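Local coordinates for protein Non-ribosomal peptide synthetase (Streptomyces halstedii, PDB 3WV4) that is a non-ribosomal peptide synthetase whose N-terminal domain belongs to the AMP-binding enzyme family of the ANL clan, at residues T313-A318 / V337-Q342; P360-L365 / D434-F439. All coordinates share one frame; numbering follows the deposited sequence.

Contact 1 of 2, residues T313-A318 / V337-Q342; sequences TNSAAA and VRMYGQ
The sulfur-bearing end of Met-339 curls back over the carbonyl of Asn-314 and closes on the two residues flanking it. Its CG lies anti to its own carbonyl carbon and the chain then bends at the CG-SD bond (chi3 -67°), which carries Met-339 CE past Asn-314 O at 3.6 Å. Met-339 CE lies 3.8 Å from Thr-313 CB and 4.0 Å from Ser-315 CB, so one terminal carbon reaches both neighbours of the asparagine. Thr-313 CG2 also faces Val-337 CB, at 4.3 Å, on the sheet face that Leu-229 of helix 215-229 covers. Along the backbone, Asn-314 N donates to Val-337 O at 3.2 Å. The two bridges, Thr-313 with Val-337 and Asn-314 with Arg-338, run parallel, as expected of the beta-alpha-beta unit made by strand 311-314, helix 321-330 and strand 335-340; the contact lies at the C-terminal ends of both strands. Asn-314 spends its side-chain amide within its own segment. With its CG anti to the backbone N (chi1 -175°), Asn-314 extends from the face opposite Thr-313 and donates from ND2 to Ala-317 O at 2.7 Å. The acceptor lies in the plane of the asparagine amide, while ND2 sits 33° off the carbonyl plane of Ala-317. Ala-317 N in turn donates to Ser-315 O at 2.6 Å, a classic gamma turn centred on the poorly ordered Ala-316.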
ATOM      1  N   THR A 313     -13.036  -2.732  -3.655  1.00 26.94           N
ATOM      2  CA  THR A 313     -12.010  -2.529  -4.636  1.00 30.52           C
ATOM      3  C   THR A 313     -11.131  -3.789  -4.719  1.00 31.84           C
ATOM      4  O   THR A 313     -10.600  -4.254  -3.728  1.00 29.68           O
ATOM      5  CB  THR A 313     -11.179  -1.270  -4.356  1.00 28.69           C
ATOM      6  OG1 THR A 313     -10.473  -1.373  -3.142  1.00 26.63           O
ATOM      7  CG2 THR A 313     -12.064  -0.122  -4.205  1.00 30.78           C
ATOM      8  N   ASN A 314     -10.954  -4.270  -5.934  1.00 34.58           N
ATOM      9  CA  ASN A 314     -10.279  -5.500  -6.163  1.00 41.56           C
ATOM     10  C   ASN A 314      -9.057  -5.206  -6.991  1.00 46.72           C
ATOM     11  O   ASN A 314      -9.156  -4.669  -8.111  1.00 44.93           O
ATOM     12  CB  ASN A 314     -11.174  -6.492  -6.897  1.00 44.86           C
ATOM     13  CG  ASN A 314     -10.513  -7.863  -7.033  1.00 46.62           C
ATOM     14  OD1 ASN A 314     -10.277  -8.541  -6.040  1.00 54.86           O
ATOM     15  ND2 ASN A 314     -10.239  -8.271  -8.241  1.00 40.91           N
ATOM     16  N   SER A 315      -7.903  -5.533  -6.409  1.00 50.97           N
ATOM     17  CA  SER A 315      -6.666  -5.614  -7.158  1.00 59.98           C
ATOM     18  C   SER A 315      -6.345  -7.123  -7.152  1.00 64.32           C
ATOM     19  O   SER A 315      -7.260  -7.962  -7.140  1.00 68.94           O
ATOM     20  CB  SER A 315      -5.560  -4.667  -6.567  1.00 55.80           C
ATOM     21  OG  SER A 315      -5.454  -4.697  -5.146  1.00 58.68           O
ATOM     22  N   ALA A 316      -5.077  -7.483  -7.188  1.00 68.98           N
ATOM     23  CA  ALA A 316      -4.695  -8.890  -7.069  1.00 68.37           C
ATOM     24  C   ALA A 316      -5.061  -9.753  -8.285  1.00 67.28           C
ATOM     25  O   ALA A 316      -4.146 -10.281  -8.914  1.00 77.76           O
ATOM     26  CB  ALA A 316      -5.251  -9.515  -5.786  1.00 68.81           C
ATOM     27  N   ALA A 317      -6.349  -9.924  -8.610  1.00 59.26           N
ATOM     28  CA  ALA A 317      -6.771 -10.900  -9.662  1.00 54.28           C
ATOM     29  C   ALA A 317      -8.235 -10.831 -10.042  1.00 49.93           C
ATOM     30  O   ALA A 317      -9.048 -10.405  -9.272  1.00 56.58           O
ATOM     31  CB  ALA A 317      -6.452 -12.327  -9.224  1.00 55.17           C
ATOM     32  N   ALA A 318      -8.549 -11.282 -11.236  1.00 46.14           N
ATOM     33  CA  ALA A 318      -9.875 -11.252 -11.783  1.00 46.06           C
ATOM     34  C   ALA A 318     -10.934 -11.730 -10.802  1.00 46.66           C
ATOM     35  O   ALA A 318     -10.824 -12.783 -10.169  1.00 48.05           O
ATOM     36  CB  ALA A 318      -9.924 -12.097 -13.061  1.00 47.69           C
ATOM     37  N   VAL A 337     -15.338  -2.509  -8.002  1.00 25.66           N
ATOM     38  CA  VAL A 337     -14.441  -1.725  -8.825  1.00 25.83           C
ATOM     39  C   VAL A 337     -13.237  -2.540  -9.262  1.00 26.22           C
ATOM     40  O   VAL A 337     -12.524  -3.047  -8.400  1.00 26.25           O
ATOM     41  CB  VAL A 337     -13.963  -0.485  -8.062  1.00 25.57           C
ATOM     42  CG1 VAL A 337     -12.949   0.260  -8.881  1.00 25.84           C
ATOM     43  CG2 VAL A 337     -15.167   0.393  -7.684  1.00 25.08           C
ATOM     44  N   ARG A 338     -13.036  -2.662 -10.584  1.00 25.07           N
ATOM     45  CA  ARG A 338     -11.920  -3.416 -11.071  1.00 27.83           C
ATOM     46  C   ARG A 338     -10.709  -2.553 -11.216  1.00 27.27           C
ATOM     47  O   ARG A 338     -10.806  -1.379 -11.594  1.00 26.60           O
ATOM     48  CB  ARG A 338     -12.257  -4.118 -12.392  1.00 31.96           C
ATOM     49  CG  ARG A 338     -13.319  -5.255 -12.296  1.00 33.26           C
ATOM     50  CD  ARG A 338     -14.643  -4.894 -13.023  1.00 39.24           C
ATOM     51  NE  ARG A 338     -14.480  -4.656 -14.437  1.00 39.46           N
ATOM     52  CZ  ARG A 338     -15.293  -3.977 -15.250  1.00 38.65           C
ATOM     53  NH1 ARG A 338     -16.368  -3.324 -14.849  1.00 37.65           N
ATOM     54  NH2 ARG A 338     -14.991  -3.956 -16.540  1.00 42.81           N
ATOM     55  N   MET A 339      -9.545  -3.139 -10.956  1.00 27.48           N
ATOM     56  CA  MET A 339      -8.270  -2.432 -11.020  1.00 29.22           C
ATOM     57  C   MET A 339      -7.202  -3.385 -11.523  1.00 28.01           C
ATOM     58  O   MET A 339      -7.334  -4.571 -11.371  1.00 27.13           O
ATOM     59  CB  MET A 339      -7.871  -1.935  -9.620  1.00 28.44           C
ATOM     60  CG  MET A 339      -9.028  -1.209  -8.930  1.00 30.99           C
ATOM     61  SD  MET A 339      -8.556  -0.265  -7.513  1.00 30.61           S
ATOM     62  CE  MET A 339      -8.084  -1.610  -6.461  1.00 36.82           C
ATOM     63  N   TYR A 340      -6.145  -2.844 -12.100  1.00 25.86           N
ATOM     64  CA  TYR A 340      -5.002  -3.653 -12.508  1.00 26.06           C
ATOM     65  C   TYR A 340      -3.768  -2.866 -12.225  1.00 25.31           C
ATOM     66  O   TYR A 340      -3.747  -1.625 -12.366  1.00 25.90           O
ATOM     67  CB  TYR A 340      -5.117  -4.013 -13.995  1.00 26.91           C
ATOM     68  CG  TYR A 340      -3.814  -4.284 -14.661  1.00 27.87           C
ATOM     69  CD1 TYR A 340      -3.066  -5.473 -14.350  1.00 29.48           C
ATOM     70  CD2 TYR A 340      -3.312  -3.431 -15.644  1.00 27.63           C
ATOM     71  CE1 TYR A 340      -1.871  -5.737 -15.003  1.00 29.82           C
ATOM     72  CE2 TYR A 340      -2.098  -3.683 -16.273  1.00 29.49           C
ATOM     73  CZ  TYR A 340      -1.393  -4.855 -15.968  1.00 30.73           C
ATOM     74  OH  TYR A 340      -0.166  -5.091 -16.586  1.00 34.28           O
ATOM     75  N   GLY A 341      -2.744  -3.545 -11.768  1.00 25.23           N
ATOM     76  CA  GLY A 341      -1.490  -2.899 -11.505  1.00 26.53           C
ATOM     77  C   GLY A 341      -0.355  -3.863 -11.275  1.00 27.81           C
ATOM     78  O   GLY A 341      -0.569  -5.067 -11.235  1.00 29.92           O
ATOM     79  N   GLN A 342       0.844  -3.313 -11.087  1.00 29.79           N
ATOM     80  CA  GLN A 342       2.037  -4.051 -10.659  1.00 32.71           C
ATOM     81  C   GLN A 342       2.679  -3.205  -9.611  1.00 29.80           C
ATOM     82  O   GLN A 342       2.572  -1.982  -9.672  1.00 34.20           O
ATOM     83  CB  GLN A 342       3.087  -4.161 -11.795  1.00 32.76           C
ATOM     84  CG  GLN A 342       2.784  -5.196 -12.866  1.00 37.79           C
ATOM     85  CD  GLN A 342       3.884  -5.305 -13.930  1.00 39.07           C
ATOM     86  OE1 GLN A 342       4.799  -4.480 -14.034  1.00 45.94           O
ATOM     87  NE2 GLN A 342       3.824  -6.355 -14.677  1.00 40.74           N
TER

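Contact 2 of 2, residues P360-L365 / D434-F439; sequences PDSVGL and DGFLYF
Ser-362 holds Leu-437 by its hydroxyl: OG donates to Leu-437 O at 2.7 Å. Having Ser-362 OG anti to the backbone N (chi1 176°) brings it across to that carbonyl and also lets it accept from Gly-364 N at 2.9 Å, an ST turn. Val-363 N gives Leu-437 O a second bond, 3.0 Å long, and the two donors arrive from opposite faces of the carbonyl plane. Leu-437 N completes the pairing by donating to Gly-364 O at 2.8 Å. On one flank Leu-365 lays CD2 squarely over the centre of the Phe-436 ring, 3.7 Å from the centroid and only 6° off the normal, a CH-pi contact; Ser-362 OG meets that same ring at its edge. Ser-362 CB makes a second CH-pi contact, over a face of Tyr-438 but displaced toward the rim. Val-363 splits its branches: CG1 is anti to the carbonyl carbon (chi1 -71°) and meets Phe-439 CE2 at 3.9 Å, the two side chains crossing at about a right angle, while CG2 packs on Leu-437 CD2 at 3.6 Å. Beyond the pair, Tyr-438 OH is bonded to Asp-432 OD2, and its ring lies nearly parallel to that of His-430 in the adjoining strand 427-431. In this part of the mixed sheet, strand 362-366 runs antiparallel between strands 349-350 and 437-439; Leu-437 and Phe-439 also rest on Ile-390 of strand 388-393.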
ATOM      1  N   PRO A 360     -17.298  -5.392 -19.475  1.00 34.00           N
ATOM      2  CA  PRO A 360     -16.859  -6.510 -18.600  1.00 35.11           C
ATOM      3  C   PRO A 360     -15.414  -7.003 -18.745  1.00 32.85           C
ATOM      4  O   PRO A 360     -14.823  -7.369 -17.768  1.00 37.63           O
ATOM      5  CB  PRO A 360     -17.846  -7.645 -18.915  1.00 36.78           C
ATOM      6  CG  PRO A 360     -18.539  -7.250 -20.198  1.00 37.99           C
ATOM      7  CD  PRO A 360     -18.535  -5.719 -20.194  1.00 35.75           C
ATOM      8  N   ASP A 361     -14.831  -6.987 -19.915  1.00 34.31           N
ATOM      9  CA  ASP A 361     -13.454  -7.526 -20.071  1.00 39.22           C
ATOM     10  C   ASP A 361     -12.317  -6.580 -19.788  1.00 38.18           C
ATOM     11  O   ASP A 361     -11.128  -6.968 -19.947  1.00 36.78           O
ATOM     12  CB  ASP A 361     -13.262  -8.040 -21.510  1.00 43.65           C
ATOM     13  CG  ASP A 361     -14.032  -9.301 -21.767  1.00 49.82           C
ATOM     14  OD1 ASP A 361     -14.217 -10.092 -20.801  1.00 53.43           O
ATOM     15  OD2 ASP A 361     -14.442  -9.501 -22.935  1.00 59.26           O
ATOM     16  N   SER A 362     -12.665  -5.315 -19.505  1.00 32.80           N
ATOM     17  CA  SER A 362     -11.665  -4.296 -19.300  1.00 29.34           C
ATOM     18  C   SER A 362     -11.234  -4.272 -17.849  1.00 27.16           C
ATOM     19  O   SER A 362     -12.013  -4.551 -16.954  1.00 26.91           O
ATOM     20  CB  SER A 362     -12.223  -2.884 -19.746  1.00 28.85           C
ATOM     21  OG  SER A 362     -11.282  -1.865 -19.456  1.00 27.44           O
ATOM     22  N   VAL A 363     -10.001  -3.848 -17.632  1.00 28.32           N
ATOM     23  CA  VAL A 363      -9.485  -3.493 -16.317  1.00 27.66           C
ATOM     24  C   VAL A 363      -9.374  -1.950 -16.128  1.00 26.29           C
ATOM     25  O   VAL A 363      -8.580  -1.439 -15.316  1.00 25.22           O
ATOM     26  CB  VAL A 363      -8.106  -4.139 -16.047  1.00 27.25           C
ATOM     27  CG1 VAL A 363      -8.272  -5.636 -15.845  1.00 29.41           C
ATOM     28  CG2 VAL A 363      -7.093  -3.823 -17.141  1.00 26.40           C
ATOM     29  N   GLY A 364     -10.116  -1.225 -16.932  1.00 27.42           N
ATOM     30  CA  GLY A 364     -10.289   0.222 -16.721  1.00 28.24           C
ATOM     31  C   GLY A 364      -9.387   1.128 -17.497  1.00 27.80           C
ATOM     32  O   GLY A 364      -8.756   0.737 -18.522  1.00 26.00           O
ATOM     33  N   LEU A 365      -9.315   2.368 -17.013  1.00 27.30           N
ATOM     34  CA  LEU A 365      -8.600   3.448 -17.710  1.00 25.37           C
ATOM     35  C   LEU A 365      -7.327   3.687 -16.961  1.00 25.32           C
ATOM     36  O   LEU A 365      -7.274   3.408 -15.796  1.00 24.72           O
ATOM     37  CB  LEU A 365      -9.451   4.697 -17.680  1.00 25.53           C
ATOM     38  CG  LEU A 365     -10.721   4.634 -18.503  1.00 23.95           C
ATOM     39  CD1 LEU A 365     -11.676   5.744 -18.114  1.00 23.47           C
ATOM     40  CD2 LEU A 365     -10.355   4.742 -19.977  1.00 24.82           C
ATOM     41  N   ASP A 434     -11.487   4.337 -26.919  1.00 43.90           N
ATOM     42  CA  ASP A 434     -11.790   5.116 -25.741  1.00 39.00           C
ATOM     43  C   ASP A 434     -10.594   5.174 -24.759  1.00 38.16           C
ATOM     44  O   ASP A 434     -10.502   6.065 -23.907  1.00 34.98           O
ATOM     45  CB  ASP A 434     -13.117   4.597 -25.160  1.00 37.82           C
ATOM     46  CG  ASP A 434     -14.334   5.157 -25.923  1.00 43.42           C
ATOM     47  OD1 ASP A 434     -14.328   6.378 -26.249  1.00 45.22           O
ATOM     48  OD2 ASP A 434     -15.322   4.434 -26.194  1.00 47.81           O
ATOM     49  N   GLY A 435      -9.642   4.243 -24.898  1.00 38.29           N
ATOM     50  CA  GLY A 435      -8.459   4.218 -24.005  1.00 34.36           C
ATOM     51  C   GLY A 435      -8.615   3.234 -22.854  1.00 33.94           C
ATOM     52  O   GLY A 435      -7.799   3.221 -21.938  1.00 30.97           O
ATOM     53  N   PHE A 436      -9.643   2.393 -22.913  1.00 31.29           N
ATOM     54  CA  PHE A 436      -9.799   1.353 -21.919  1.00 30.50           C
ATOM     55  C   PHE A 436      -8.817   0.205 -22.148  1.00 32.81           C
ATOM     56  O   PHE A 436      -8.490  -0.164 -23.296  1.00 32.93           O
ATOM     57  CB  PHE A 436     -11.194   0.798 -21.982  1.00 30.49           C
ATOM     58  CG  PHE A 436     -12.233   1.709 -21.381  1.00 31.15           C
ATOM     59  CD1 PHE A 436     -12.578   1.595 -20.052  1.00 28.47           C
ATOM     60  CD2 PHE A 436     -12.901   2.612 -22.179  1.00 29.63           C
ATOM     61  CE1 PHE A 436     -13.529   2.436 -19.499  1.00 29.58           C
ATOM     62  CE2 PHE A 436     -13.843   3.467 -21.628  1.00 33.38           C
ATOM     63  CZ  PHE A 436     -14.173   3.362 -20.272  1.00 30.91           C
ATOM     64  N   LEU A 437      -8.391  -0.399 -21.064  1.00 31.36           N
ATOM     65  CA  LEU A 437      -7.404  -1.477 -21.157  1.00 33.70           C
ATOM     66  C   LEU A 437      -8.042  -2.840 -21.079  1.00 32.47           C
ATOM     67  O   LEU A 437      -9.004  -3.057 -20.342  1.00 28.26           O
ATOM     68  CB  LEU A 437      -6.349  -1.310 -20.078  1.00 35.08           C
ATOM     69  CG  LEU A 437      -5.239  -2.382 -19.973  1.00 35.58           C
ATOM     70  CD1 LEU A 437      -4.382  -2.490 -21.224  1.00 34.78           C
ATOM     71  CD2 LEU A 437      -4.399  -2.052 -18.763  1.00 35.10           C
ATOM     72  N   TYR A 438      -7.507  -3.745 -21.903  1.00 32.73           N
ATOM     73  CA  TYR A 438      -7.943  -5.142 -21.961  1.00 34.50           C
ATOM     74  C   TYR A 438      -6.727  -6.059 -22.000  1.00 37.79           C
ATOM     75  O   TYR A 438      -5.668  -5.705 -22.557  1.00 37.51           O
ATOM     76  CB  TYR A 438      -8.746  -5.383 -23.236  1.00 35.02           C
ATOM     77  CG  TYR A 438     -10.002  -4.562 -23.341  1.00 35.36           C
ATOM     78  CD1 TYR A 438     -11.225  -5.067 -22.919  1.00 33.65           C
ATOM     79  CD2 TYR A 438      -9.967  -3.268 -23.880  1.00 33.13           C
ATOM     80  CE1 TYR A 438     -12.369  -4.330 -23.015  1.00 31.40           C
ATOM     81  CE2 TYR A 438     -11.116  -2.516 -23.964  1.00 34.50           C
ATOM     82  CZ  TYR A 438     -12.298  -3.060 -23.505  1.00 32.29           C
ATOM     83  OH  TYR A 438     -13.403  -2.338 -23.629  1.00 34.72           O
ATOM     84  N   PHE A 439      -6.885  -7.254 -21.466  1.00 43.46           N
ATOM     85  CA  PHE A 439      -5.880  -8.321 -21.652  1.00 50.79           C
ATOM     86  C   PHE A 439      -5.962  -9.099 -22.961  1.00 51.62           C
ATOM     87  O   PHE A 439      -7.029  -9.187 -23.574  1.00 56.36           O
ATOM     88  CB  PHE A 439      -5.926  -9.276 -20.459  1.00 50.36           C
ATOM     89  CG  PHE A 439      -5.456  -8.638 -19.205  1.00 52.98           C
ATOM     90  CD1 PHE A 439      -4.335  -7.837 -19.225  1.00 54.81           C
ATOM     91  CD2 PHE A 439      -6.111  -8.858 -18.010  1.00 53.87           C
ATOM     92  CE1 PHE A 439      -3.878  -7.252 -18.062  1.00 57.71           C
ATOM     93  CE2 PHE A 439      -5.656  -8.282 -16.844  1.00 53.17           C
ATOM     94  CZ  PHE A 439      -4.545  -7.468 -16.872  1.00 54.24           C
TER

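How the contacts relate
Contact 1 is the deeper of the two: its centre lies 13 Å from the centre of the chain, against 23 Å for contact 2, which is partly buried and has exposed residues at its margins. Both belong to one mixed sheet, with strand 349-350 between them: contact 1 is parallel pairing inside a beta-alpha-beta unit, contact 2 antiparallel pairing far apart in sequence. Contact 1 combines a parallel backbone bond with buried methionine and aliphatic packing, contact 2 aromatic rings with a serine hydroxyl. They meet directly. Arg-338 NH2 is 3.1 Å from Ser-362 O, a probable hydrogen bond, and Tyr-340 packs against Val-363 and Leu-437 and meets Phe-439 edge-to-face.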